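PDB 2CW5: (R)-S-adenosyl-L-methionine hydrolase from Thermus thermophilus, which hydrolyses S-adenosyl-L-methionine to adenosine and L-methionine and has no fluorinase or chlorinase activity. Local coordinates for residues C[5-10]-C[65-70]; C[87-92]-C[136-141]. One frame throughout, in Å; residues are numbered along the deposited sequence.

Both interactions lie in the N-terminal alpha/beta domain, with their centres about 9 Å apart. Both segments of interaction 1 precede those of interaction 2 along the chain. They reach the same mixed sheet. Strand 64-68 sits between strands 4-8 and 87-89, parallel to both. Interaction 1 pairs it with 4-8, and interaction 2 packs helix 133-147 against Val-89 and the corner that follows it. Two probable backbone hydrogen bonds join strands 64-68 and 87-89, Val-65 N to Thr-87 O and Val-65 O to Val-89 N. Interaction 1 thus joins two strands of the sheet and interaction 2 packs a helix on it, both close to Asp-70 and His-133, which are probably important for activity.

Interaction 1 of 2, residues C[5-10]-C[65-70]; sequences YFLSDF and VLAVVD
Val-65 pairs in parallel with Tyr-5, and Leu-66 N donates to Tyr-5 O at 2.7 Å. Leu-66 O then accepts from Leu-7 N. The same oxygen lies in the plane of the Phe-6 ring, at its edge, 3.5 Å from Phe-6 CD1. The Leu-66 side chain runs beside Phe-6 in the same direction. Leu-66 CD2 sits over one face of the Phe-6 ring, 4.3 Å from its centroid, in a CH-pi contact. Helix 16-24 covers this face of the sheet. Ala-67 lies on the opposite face with Leu-7, which packs on helix 45-55. Val-68 N bonds to Leu-7 O at 2.9 Å, with the donor tilted 22° from the carbonyl plane. Val-68 CG1, anti to the backbone N (chi1 -177°), reaches Phe-10 CZ at 3.6 Å. Ser-8 CB covers one face of that ring. Ser-8 OG accepts from Phe-10 N, forming an ST turn, and also bonds to His-38. Val-68 O receives a weak bond from Asp-9 N. Val-69 splits its two methyls: CG2 meets Leu-7 CD2 at 3.8 Å, and CG1 lies 3.6 Å from Asp-9 OD2. That carboxylate oxygen bonds to Gln-43 N. Asp-70 OD1 stays 6.0 Å from Asp-9 OD1, not touching. The parallel strands thus bring Asp-9 and Asp-70, both probable adenosine ligands, together beyond their C-terminal ends, as is usual for alpha/beta active sites.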
loop_
_atom_site.group_PDB
_atom_site.type_symbol
_atom_site.label_atom_id
_atom_site.label_comp_id
_atom_site.label_asym_id
_atom_site.label_seq_id
_atom_site.Cartn_x
_atom_site.Cartn_y
_atom_site.Cartn_z
ATOM N N TYR C 5 13.247 -6.994 -7.315
ATOM C CA TYR C 5 12.465 -7.106 -6.087
ATOM C C TYR C 5 12.743 -5.828 -5.312
ATOM O O TYR C 5 13.900 -5.453 -5.096
ATOM C CB TYR C 5 12.876 -8.360 -5.320
ATOM C CG TYR C 5 12.317 -9.610 -5.975
ATOM C CD1 TYR C 5 11.053 -10.096 -5.629
ATOM C CD2 TYR C 5 13.011 -10.255 -7.001
ATOM C CE1 TYR C 5 10.491 -11.193 -6.292
ATOM C CE2 TYR C 5 12.456 -11.356 -7.674
ATOM C CZ TYR C 5 11.197 -11.814 -7.314
ATOM O OH TYR C 5 10.638 -12.885 -7.977
ATOM N N PHE C 6 11.666 -5.177 -4.886
ATOM C CA PHE C 6 11.735 -3.878 -4.225
ATOM C C PHE C 6 11.231 -3.811 -2.777
ATOM O O PHE C 6 10.098 -4.201 -2.469
ATOM C CB PHE C 6 10.968 -2.901 -5.140
ATOM C CG PHE C 6 11.049 -1.454 -4.747
ATOM C CD1 PHE C 6 12.060 -0.979 -3.916
ATOM C CD2 PHE C 6 10.100 -0.552 -5.239
ATOM C CE1 PHE C 6 12.125 0.374 -3.578
ATOM C CE2 PHE C 6 10.153 0.803 -4.909
ATOM C CZ PHE C 6 11.167 1.267 -4.074
ATOM N N LEU C 7 12.094 -3.323 -1.889
ATOM C CA LEU C 7 11.739 -3.155 -0.488
ATOM C C LEU C 7 12.091 -1.733 -0.066
ATOM O O LEU C 7 13.092 -1.178 -0.513
ATOM C CB LEU C 7 12.496 -4.153 0.399
ATOM C CG LEU C 7 12.225 -4.052 1.908
ATOM C CD1 LEU C 7 12.333 -5.437 2.554
ATOM C CD2 LEU C 7 13.207 -3.069 2.554
ATOM N N SER C 8 11.261 -1.132 0.777
ATOM C CA SER C 8 11.554 0.216 1.247
ATOM C C SER C 8 10.760 0.520 2.500
ATOM O O SER C 8 9.961 -0.297 2.952
ATOM C CB SER C 8 11.179 1.250 0.184
ATOM O OG SER C 8 9.781 1.499 0.203
ATOM N N ASP C 9 11.000 1.700 3.065
ATOM C CA ASP C 9 10.253 2.154 4.229
ATOM C C ASP C 9 9.513 3.425 3.797
ATOM O O ASP C 9 9.174 4.264 4.627
ATOM C CB ASP C 9 11.194 2.465 5.399
ATOM C CG ASP C 9 12.139 3.626 5.106
ATOM O OD1 ASP C 9 12.231 4.046 3.936
ATOM O OD2 ASP C 9 12.796 4.114 6.053
ATOM N N PHE C 10 9.268 3.552 2.492
ATOM C CA PHE C 10 8.594 4.731 1.940
ATOM C C PHE C 10 7.154 4.919 2.412
ATOM O O PHE C 10 6.633 6.027 2.366
ATOM C CB PHE C 10 8.610 4.714 0.403
ATOM C CG PHE C 10 9.984 4.834 -0.205
ATOM C CD1 PHE C 10 11.071 5.260 0.553
ATOM C CD2 PHE C 10 10.183 4.541 -1.551
ATOM C CE1 PHE C 10 12.339 5.396 -0.022
ATOM C CE2 PHE C 10 11.445 4.673 -2.135
ATOM C CZ PHE C 10 12.523 5.102 -1.370
ATOM N N VAL C 65 17.885 -7.153 -6.009
ATOM C CA VAL C 65 17.181 -6.781 -4.790
ATOM C C VAL C 65 17.447 -5.315 -4.480
ATOM O O VAL C 65 18.537 -4.953 -4.027
ATOM C CB VAL C 65 17.644 -7.630 -3.583
ATOM C CG1 VAL C 65 16.825 -7.266 -2.341
ATOM C CG2 VAL C 65 17.506 -9.110 -3.901
ATOM N N LEU C 66 16.450 -4.482 -4.761
ATOM C CA LEU C 66 16.517 -3.051 -4.520
ATOM C C LEU C 66 15.874 -2.792 -3.163
ATOM O O LEU C 66 14.687 -3.055 -2.968
ATOM C CB LEU C 66 15.756 -2.305 -5.622
ATOM C CG LEU C 66 15.546 -0.795 -5.468
ATOM C CD1 LEU C 66 16.891 -0.099 -5.365
ATOM C CD2 LEU C 66 14.764 -0.266 -6.663
ATOM N N ALA C 67 16.660 -2.292 -2.218
ATOM C CA ALA C 67 16.135 -2.028 -0.885
ATOM C C ALA C 67 16.567 -0.650 -0.423
ATOM O O ALA C 67 17.759 -0.378 -0.292
ATOM C CB ALA C 67 16.625 -3.094 0.092
ATOM N N VAL C 68 15.594 0.223 -0.179
ATOM C CA VAL C 68 15.895 1.585 0.247
ATOM C C VAL C 68 15.306 1.914 1.612
ATOM O O VAL C 68 14.095 2.117 1.743
ATOM C CB VAL C 68 15.374 2.611 -0.778
ATOM C CG1 VAL C 68 15.769 4.026 -0.345
ATOM C CG2 VAL C 68 15.936 2.300 -2.160
ATOM N N VAL C 69 16.176 1.953 2.620
ATOM C CA VAL C 69 15.801 2.269 4.000
ATOM C C VAL C 69 16.998 2.966 4.650
ATOM O O VAL C 69 18.099 2.423 4.652
ATOM C CB VAL C 69 15.493 0.995 4.832
ATOM C CG1 VAL C 69 15.106 1.385 6.257
ATOM C CG2 VAL C 69 14.375 0.184 4.180
ATOM N N ASP C 70 16.792 4.158 5.203
ATOM C CA ASP C 70 17.891 4.884 5.844
ATOM C C ASP C 70 17.506 5.399 7.222
ATOM O O ASP C 70 18.230 5.096 8.199
ATOM C CB ASP C 70 18.334 6.063 4.980
ATOM C CG ASP C 70 18.851 5.633 3.627
ATOM O OD1 ASP C 70 18.072 5.023 2.863
ATOM O OD2 ASP C 70 20.033 5.905 3.326
#

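Interaction 2 of 2, residues C[87-92]-C[136-141]; sequences TYVGPD and DVFAPA
The Phe-138 ring carries this contact, with Val-89 CG1 at its edge, near the ring plane. The peptide between Gly-90 and Pro-91 approaches the ring obliquely. This is helix-on-sheet packing in the N-terminal alpha/beta domain: helix 133-147 meets the chain where it turns a corner at Gly-90, next to strand 87-89. Val-89 CG1 is 3.8 Å from Phe-138 CD1, and the two side chains run antiparallel alongside each other. That methyl is anti to its own backbone nitrogen (chi1 177°), a position that also brings it to Ala-141 CB, about one turn further along the helix, at 4.1 Å. Phe-138 CG stands anti to the carbonyl carbon (chi1 -62°), and the ring reaches from the helix to the corner. There the packing is tight: Phe-138 CE1 lies 3.2 Å from Gly-90 C. No hydrogen bond crosses between the segments.

The Phe-138 side chain also touches Leu-66 and Val-68 of the neighbouring strand, Ala-79 and His-133. His-133 is probably important for activity, as is Asp-70, whose side chain lies near Pro-91. With Phe-138 cut back to an alanine, the helix would probably be separated from the corner by a gap, and Val-89 and Pro-91 would lose their aromatic partner. The proline side chain stands roughly perpendicular to that of the phenylalanine, with Pro-91 CD 3.8 Å from Phe-138 CZ.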
loop_
_atom_site.group_PDB
_atom_site.type_symbol
_atom_site.label_atom_id
_atom_site.label_comp_id
_atom_site.label_asym_id
_atom_site.label_seq_id
_atom_site.Cartn_x
_atom_site.Cartn_y
_atom_site.Cartn_z
ATOM N N THR C 87 21.765 -9.994 -6.622
ATOM C CA THR C 87 22.381 -8.679 -6.712
ATOM C C THR C 87 21.652 -7.743 -5.764
ATOM O O THR C 87 20.426 -7.787 -5.656
ATOM C CB THR C 87 22.319 -8.161 -8.154
ATOM O OG1 THR C 87 23.102 -9.028 -8.987
ATOM C CG2 THR C 87 22.861 -6.728 -8.251
ATOM N N TYR C 88 22.408 -6.901 -5.072
ATOM C CA TYR C 88 21.820 -5.990 -4.099
ATOM C C TYR C 88 22.100 -4.541 -4.445
ATOM O O TYR C 88 23.207 -4.197 -4.851
ATOM C CB TYR C 88 22.378 -6.309 -2.710
ATOM C CG TYR C 88 22.267 -7.774 -2.349
ATOM C CD1 TYR C 88 21.083 -8.296 -1.836
ATOM C CD2 TYR C 88 23.329 -8.651 -2.581
ATOM C CE1 TYR C 88 20.952 -9.659 -1.567
ATOM C CE2 TYR C 88 23.211 -10.012 -2.321
ATOM C CZ TYR C 88 22.018 -10.512 -1.816
ATOM O OH TYR C 88 21.877 -11.866 -1.592
ATOM N N VAL C 89 21.085 -3.700 -4.288
ATOM C CA VAL C 89 21.215 -2.276 -4.570
ATOM C C VAL C 89 20.554 -1.512 -3.435
ATOM O O VAL C 89 19.360 -1.657 -3.186
ATOM C CB VAL C 89 20.532 -1.902 -5.898
ATOM C CG1 VAL C 89 20.619 -0.389 -6.130
ATOM C CG2 VAL C 89 21.179 -2.658 -7.040
ATOM N N GLY C 90 21.343 -0.707 -2.734
ATOM C CA GLY C 90 20.799 0.052 -1.631
ATOM C C GLY C 90 21.897 0.729 -0.838
ATOM O O GLY C 90 23.060 0.698 -1.238
ATOM N N PRO C 91 21.548 1.363 0.290
ATOM C CA PRO C 91 22.501 2.062 1.158
ATOM C C PRO C 91 23.458 1.122 1.880
ATOM O O PRO C 91 23.083 0.025 2.294
ATOM C CB PRO C 91 21.593 2.812 2.125
ATOM C CG PRO C 91 20.424 1.870 2.255
ATOM C CD PRO C 91 20.178 1.487 0.813
ATOM N N ASP C 92 24.704 1.561 2.009
ATOM C CA ASP C 92 25.733 0.783 2.683
ATOM C C ASP C 92 25.635 1.101 4.171
ATOM O O ASP C 92 26.503 1.766 4.744
ATOM C CB ASP C 92 27.111 1.167 2.131
ATOM C CG ASP C 92 28.228 0.278 2.650
ATOM O OD1 ASP C 92 27.955 -0.871 3.058
ATOM O OD2 ASP C 92 29.394 0.729 2.630
ATOM N N ASP C 136 16.727 9.094 -7.833
ATOM C CA ASP C 136 17.872 9.560 -8.602
ATOM C C ASP C 136 19.151 8.729 -8.625
ATOM O O ASP C 136 19.973 8.920 -9.516
ATOM C CB ASP C 136 18.199 10.999 -8.186
ATOM C CG ASP C 136 16.999 11.922 -8.313
ATOM O OD1 ASP C 136 16.281 11.828 -9.329
ATOM O OD2 ASP C 136 16.773 12.745 -7.404
ATOM N N VAL C 137 19.317 7.813 -7.672
ATOM C CA VAL C 137 20.517 6.978 -7.622
ATOM C C VAL C 137 20.249 5.470 -7.675
ATOM O O VAL C 137 20.757 4.769 -8.554
ATOM C CB VAL C 137 21.352 7.282 -6.341
ATOM C CG1 VAL C 137 22.571 6.351 -6.270
ATOM C CG2 VAL C 137 21.811 8.739 -6.351
ATOM N N PHE C 138 19.447 4.965 -6.742
ATOM C CA PHE C 138 19.172 3.530 -6.699
ATOM C C PHE C 138 18.351 2.969 -7.866
ATOM O O PHE C 138 18.699 1.922 -8.419
ATOM C CB PHE C 138 18.515 3.172 -5.363
ATOM C CG PHE C 138 19.392 3.453 -4.171
ATOM C CD1 PHE C 138 20.635 2.834 -4.044
ATOM C CD2 PHE C 138 18.987 4.348 -3.185
ATOM C CE1 PHE C 138 21.464 3.106 -2.947
ATOM C CE2 PHE C 138 19.805 4.626 -2.085
ATOM C CZ PHE C 138 21.049 4.001 -1.968
ATOM N N ALA C 139 17.278 3.657 -8.252
ATOM C CA ALA C 139 16.438 3.181 -9.354
ATOM C C ALA C 139 17.210 3.025 -10.663
ATOM O O ALA C 139 17.110 1.991 -11.330
ATOM C CB ALA C 139 15.239 4.114 -9.558
ATOM N N PRO C 140 17.980 4.054 -11.062
ATOM C CA PRO C 140 18.729 3.920 -12.314
ATOM C C PRO C 140 19.763 2.794 -12.251
ATOM O O PRO C 140 20.045 2.140 -13.255
ATOM C CB PRO C 140 19.360 5.305 -12.495
ATOM C CG PRO C 140 19.470 5.830 -11.087
ATOM C CD PRO C 140 18.165 5.393 -10.474
ATOM N N ALA C 141 20.304 2.565 -11.061
ATOM C CA ALA C 141 21.295 1.515 -10.857
ATOM C C ALA C 141 20.632 0.148 -11.019
ATOM O O ALA C 141 21.159 -0.747 -11.689
ATOM C CB ALA C 141 21.902 1.645 -9.464
#